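PDB 4AZ1: tyrosine specific protein phosphatase from Trypanosoma cruzi, which probably removes phosphate from phosphotyrosine residues of proteins. Local coordinates for residues A[60-65]-A[105-110]; A[208-213]-A[234-239]. All coordinates share one frame; numbering follows the deposited sequence.

Contact 1: A[60-65]-A[105-110]; sequences TLYPQV and LAMLYE
P63 faces M107 across this contact, their CA atoms 7.5 Å apart, the nearest backbone approach between the 60-65 loop and the last turns of helix 101-110. The loop has no regular secondary structure of its own, and the peptide bond between Y62 and P63 is cis. With this cis bond, P63 CB lies 3.7 Å above the Y62 ring plane, over its centre. On the helix side the backbone is regular, with E110 N bonded to A106 O at 2.8 Å.

M107 is the residue that reaches across. With CG anti to the backbone N (chi1 -179°) its chain first extends from the helix, then bends at chi2 (-88°) and again at chi3. This brings M107 SD to the ring edge, 3.8 Å from Y62 CE2. M107 SD lies in the ring plane, 5.1 Å from the Y62 ring centroid, and the methionine chain runs roughly perpendicular to the tyrosine. A looser apolar contact runs beside it, from M107 CG to P63 CD at 4.5 Å. All three touching residues are buried.

Backbone hydrogen bonds between T60 and L81 and between Y62 and G79 tie the loop to strand 79-82. The helix meanwhile packs L108 and Y109 against L176 of strand 169-177. The sulfur at the ring edge makes this a Met-aromatic contact, here joining the loop beside an outer strand of the phosphatase's mixed sheet to a helix lying against that sheet.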
loop_
_atom_site.group_PDB
_atom_site.type_symbol
_atom_site.label_atom_id
_atom_site.label_comp_id
_atom_site.label_asym_id
_atom_site.label_seq_id
_atom_site.Cartn_x
_atom_site.Cartn_y
_atom_site.Cartn_z
ATOM N N THR A 60 -13.296 -3.633 19.721
ATOM C CA THR A 60 -13.245 -2.225 19.354
ATOM C C THR A 60 -12.445 -2.005 18.067
ATOM O O THR A 60 -12.025 -0.883 17.761
ATOM C CB THR A 60 -12.635 -1.386 20.491
ATOM O OG1 THR A 60 -11.305 -1.839 20.753
ATOM C CG2 THR A 60 -13.466 -1.517 21.763
ATOM N N LEU A 61 -12.248 -3.081 17.310
ATOM C CA LEU A 61 -11.486 -3.018 16.065
ATOM C C LEU A 61 -12.104 -1.999 15.099
ATOM O O LEU A 61 -13.306 -2.027 14.851
ATOM C CB LEU A 61 -11.440 -4.402 15.412
ATOM C CG LEU A 61 -10.682 -4.495 14.083
ATOM C CD1 LEU A 61 -9.193 -4.292 14.315
ATOM C CD2 LEU A 61 -10.930 -5.819 13.432
ATOM N N TYR A 62 -11.292 -1.086 14.580
ATOM C CA TYR A 62 -11.794 -0.058 13.670
ATOM C C TYR A 62 -11.290 -0.336 12.256
ATOM O O TYR A 62 -10.125 -0.695 12.075
ATOM C CB TYR A 62 -11.369 1.347 14.136
ATOM C CG TYR A 62 -12.068 2.478 13.386
ATOM C CD1 TYR A 62 -13.330 2.921 13.776
ATOM C CD2 TYR A 62 -11.465 3.097 12.290
ATOM C CE1 TYR A 62 -13.976 3.948 13.098
ATOM C CE2 TYR A 62 -12.102 4.122 11.609
ATOM C CZ TYR A 62 -13.357 4.545 12.017
ATOM O OH TYR A 62 -13.997 5.561 11.340
ATOM N N PRO A 63 -12.157 -0.151 11.250
ATOM C CA PRO A 63 -13.519 0.394 11.334
ATOM C C PRO A 63 -14.639 -0.631 11.528
ATOM O O PRO A 63 -15.802 -0.253 11.378
ATOM C CB PRO A 63 -13.697 1.035 9.957
ATOM C CG PRO A 63 -12.966 0.098 9.059
ATOM C CD PRO A 63 -11.735 -0.330 9.849
ATOM N N GLN A 64 -14.310 -1.879 11.847
ATOM C CA GLN A 64 -15.304 -2.961 11.849
ATOM C C GLN A 64 -16.462 -2.783 12.834
ATOM O O GLN A 64 -17.527 -3.369 12.648
ATOM C CB GLN A 64 -14.626 -4.320 12.074
ATOM C CG GLN A 64 -13.805 -4.835 10.883
ATOM C CD GLN A 64 -12.473 -4.104 10.689
ATOM O OE1 GLN A 64 -12.169 -3.124 11.382
ATOM N NE2 GLN A 64 -11.671 -4.589 9.743
ATOM N N VAL A 65 -16.261 -1.974 13.869
ATOM C CA VAL A 65 -17.288 -1.785 14.892
ATOM C C VAL A 65 -18.293 -0.683 14.546
ATOM O O VAL A 65 -19.292 -0.498 15.249
ATOM C CB VAL A 65 -16.661 -1.522 16.270
ATOM C CG1 VAL A 65 -15.888 -2.744 16.715
ATOM C CG2 VAL A 65 -15.751 -0.297 16.221
ATOM N N LEU A 105 -5.435 4.172 3.590
ATOM C CA LEU A 105 -5.963 5.293 2.810
ATOM C C LEU A 105 -7.439 5.091 2.489
ATOM O O LEU A 105 -8.232 6.050 2.490
ATOM C CB LEU A 105 -5.156 5.493 1.519
ATOM C CG LEU A 105 -3.674 5.848 1.711
ATOM C CD1 LEU A 105 -2.964 6.140 0.373
ATOM C CD2 LEU A 105 -3.496 7.010 2.658
ATOM N N ALA A 106 -7.808 3.844 2.204
ATOM C CA ALA A 106 -9.199 3.528 1.900
ATOM C C ALA A 106 -10.081 3.814 3.109
ATOM O O ALA A 106 -11.216 4.293 2.970
ATOM C CB ALA A 106 -9.341 2.073 1.487
ATOM N N MET A 107 -9.561 3.488 4.289
ATOM C CA MET A 107 -10.250 3.774 5.540
ATOM C C MET A 107 -10.455 5.271 5.688
ATOM O O MET A 107 -11.570 5.711 5.959
ATOM C CB MET A 107 -9.462 3.233 6.736
ATOM C CG MET A 107 -10.135 3.476 8.087
ATOM S SD MET A 107 -9.694 5.073 8.840
ATOM C CE MET A 107 -7.895 4.942 8.800
ATOM N N LEU A 108 -9.382 6.047 5.504
ATOM C CA LEU A 108 -9.467 7.498 5.622
ATOM C C LEU A 108 -10.541 8.017 4.689
ATOM O O LEU A 108 -11.316 8.916 5.041
ATOM C CB LEU A 108 -8.142 8.151 5.242
ATOM C CG LEU A 108 -6.972 7.910 6.178
ATOM C CD1 LEU A 108 -5.758 8.686 5.680
ATOM C CD2 LEU A 108 -7.389 8.354 7.583
ATOM N N TYR A 109 -10.587 7.428 3.498
ATOM C CA TYR A 109 -11.481 7.891 2.459
ATOM C C TYR A 109 -12.931 7.518 2.732
ATOM O O TYR A 109 -13.815 8.370 2.661
ATOM C CB TYR A 109 -11.052 7.345 1.094
ATOM C CG TYR A 109 -11.910 7.877 -0.021
ATOM C CD1 TYR A 109 -11.684 9.146 -0.551
ATOM C CD2 TYR A 109 -12.968 7.131 -0.528
ATOM C CE1 TYR A 109 -12.483 9.649 -1.564
ATOM C CE2 TYR A 109 -13.773 7.629 -1.548
ATOM C CZ TYR A 109 -13.521 8.885 -2.059
ATOM O OH TYR A 109 -14.315 9.384 -3.066
ATOM N N GLU A 110 -13.181 6.242 2.999
ATOM C CA GLU A 110 -14.545 5.769 3.230
ATOM C C GLU A 110 -15.151 6.360 4.511
ATOM O O GLU A 110 -16.345 6.673 4.553
ATOM C CB GLU A 110 -14.582 4.235 3.289
ATOM C CG GLU A 110 -15.998 3.645 3.293
ATOM C CD GLU A 110 -16.206 2.621 4.396
ATOM O OE1 GLU A 110 -15.217 1.974 4.802
ATOM O OE2 GLU A 110 -17.358 2.471 4.863
#

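Contact 2: A[208-213]-A[234-239]; sequences ALLTNV and GTLIGA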
loop_
_atom_site.group_PDB
_atom_site.type_symbol
_atom_site.label_atom_id
_atom_site.label_comp_id
_atom_site.label_asym_id
_atom_site.label_seq_id
_atom_site.Cartn_x
_atom_site.Cartn_y
_atom_site.Cartn_z
ATOM N N ALA A 208 -0.057 22.180 20.816
ATOM C CA ALA A 208 -0.407 22.572 19.459
ATOM C C ALA A 208 -1.175 21.434 18.780
ATOM O O ALA A 208 -2.182 21.660 18.104
ATOM C CB ALA A 208 0.845 22.915 18.673
ATOM N N LEU A 209 -0.702 20.210 18.974
ATOM C CA LEU A 209 -1.413 19.038 18.472
ATOM C C LEU A 209 -2.841 18.970 19.021
ATOM O O LEU A 209 -3.789 18.712 18.270
ATOM C CB LEU A 209 -0.667 17.753 18.824
ATOM C CG LEU A 209 0.641 17.432 18.103
ATOM C CD1 LEU A 209 1.078 16.036 18.485
ATOM C CD2 LEU A 209 0.478 17.535 16.588
ATOM N N LEU A 210 -2.995 19.214 20.322
ATOM C CA LEU A 210 -4.311 19.133 20.945
ATOM C C LEU A 210 -5.227 20.245 20.438
ATOM O O LEU A 210 -6.446 20.068 20.360
ATOM C CB LEU A 210 -4.197 19.153 22.470
ATOM C CG LEU A 210 -3.407 17.963 23.030
ATOM C CD1 LEU A 210 -3.212 18.115 24.520
ATOM C CD2 LEU A 210 -4.137 16.667 22.729
ATOM N N THR A 211 -4.636 21.386 20.094
ATOM C CA THR A 211 -5.398 22.475 19.485
ATOM C C THR A 211 -5.975 22.012 18.152
ATOM O O THR A 211 -7.147 22.255 17.865
ATOM C CB THR A 211 -4.545 23.737 19.314
ATOM O OG1 THR A 211 -4.313 24.322 20.602
ATOM C CG2 THR A 211 -5.249 24.757 18.422
ATOM N N ASN A 212 -5.164 21.321 17.351
ATOM C CA ASN A 212 -5.673 20.724 16.124
ATOM C C ASN A 212 -6.846 19.798 16.392
ATOM O O ASN A 212 -7.871 19.905 15.728
ATOM C CB ASN A 212 -4.581 19.958 15.373
ATOM C CG ASN A 212 -3.579 20.874 14.725
ATOM O OD1 ASN A 212 -2.380 20.615 14.754
ATOM N ND2 ASN A 212 -4.062 21.974 14.160
ATOM N N VAL A 213 -6.679 18.889 17.354
ATOM C CA VAL A 213 -7.745 17.961 17.718
ATOM C C VAL A 213 -9.035 18.710 18.027
ATOM O O VAL A 213 -10.084 18.417 17.441
ATOM C CB VAL A 213 -7.343 17.046 18.905
ATOM C CG1 VAL A 213 -8.538 16.303 19.449
ATOM C CG2 VAL A 213 -6.295 16.055 18.465
ATOM N N GLY A 234 -0.894 6.636 22.663
ATOM C CA GLY A 234 -1.627 6.569 23.924
ATOM C C GLY A 234 -1.459 7.797 24.810
ATOM O O GLY A 234 -2.425 8.255 25.421
ATOM N N THR A 235 -0.245 8.341 24.873
ATOM C CA THR A 235 -0.001 9.557 25.647
ATOM C C THR A 235 -0.804 10.739 25.110
ATOM O O THR A 235 -1.419 11.501 25.878
ATOM C CB THR A 235 1.492 9.941 25.613
ATOM O OG1 THR A 235 2.265 8.930 26.272
ATOM C CG2 THR A 235 1.724 11.290 26.287
ATOM N N LEU A 236 -0.781 10.909 23.793
ATOM C CA LEU A 236 -1.505 12.012 23.180
ATOM C C LEU A 236 -2.997 11.946 23.510
ATOM O O LEU A 236 -3.592 12.948 23.892
ATOM C CB LEU A 236 -1.322 11.995 21.664
ATOM C CG LEU A 236 -2.018 13.195 21.010
ATOM C CD1 LEU A 236 -1.568 14.465 21.685
ATOM C CD2 LEU A 236 -1.701 13.271 19.535
ATOM N N ILE A 237 -3.595 10.768 23.340
ATOM C CA ILE A 237 -5.022 10.602 23.587
ATOM C C ILE A 237 -5.306 10.756 25.092
ATOM O O ILE A 237 -6.296 11.381 25.483
ATOM C CB ILE A 237 -5.547 9.253 23.031
ATOM C CG1 ILE A 237 -5.402 9.226 21.504
ATOM C CG2 ILE A 237 -7.011 9.053 23.404
ATOM C CD1 ILE A 237 -5.576 7.839 20.864
ATOM N N GLY A 238 -4.406 10.244 25.927
ATOM C CA GLY A 238 -4.558 10.374 27.373
ATOM C C GLY A 238 -4.480 11.817 27.850
ATOM O O GLY A 238 -5.259 12.255 28.712
ATOM N N ALA A 239 -3.532 12.562 27.294
ATOM C CA ALA A 239 -3.376 13.969 27.642
ATOM C C ALA A 239 -4.613 14.756 27.220
ATOM O O ALA A 239 -5.088 15.620 27.967
ATOM C CB ALA A 239 -2.114 14.558 26.999
#
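L236 is forked between two leucines of the facing helix. L236 CD1 meets L210 CD2 at 3.5 Å, while the other branch, L236 CD2, touches L209 CD1 at 4.1 Å. L236 and L210 lie antiparallel side by side, whereas L209 comes in perpendicular to L236. L236 gets there with CG anti to its backbone N (chi1 -177°), which carries both methyls out towards the neighbouring helix. L210 spreads as well, its CD1 lying 4.5 Å from CB of A239, about one turn after L236.

The axes of segments 208-213 and 234-239, on helices 203-215 and 232-247, approach to 10.8 Å and cross at -66°, and the helices meet through side chains. Helix 232-247 begins at the end of the CX5R phosphate-binding P-loop that defines protein tyrosine phosphatases, so L236 lies about one turn into the helix that follows the signature loop.

Further out, I117 of strand 115-118 touches both L209 and L236, and L209 also reaches V189 and Y191 of strand 184-191. L210 continues along the partner helix to Y240 and L243. On another side of helix 232-247, T235 rests on W194 and bonds through OG1 to Q276 O.

Overall arrangement
Both contacts are buried, but contact 2 lies nearer the middle of the chain, its centre about 8 Å from the chain's centre against about 15 Å for that of contact 1. Their centres are about 20 Å apart and they share no helix or strand; the nearest atoms stay about 11 Å from each other. The mixed sheet links them indirectly, since helices 101-110 and 203-215 both place side chains on strand 184-191, the former on F186 and the latter on V189. Contact 1 sets an irregular loop against a helix through sulfur, an aromatic ring and proline, whereas contact 2 is a helix-helix crossing made entirely of aliphatic side chains, one of its helices being the one that follows the P-loop.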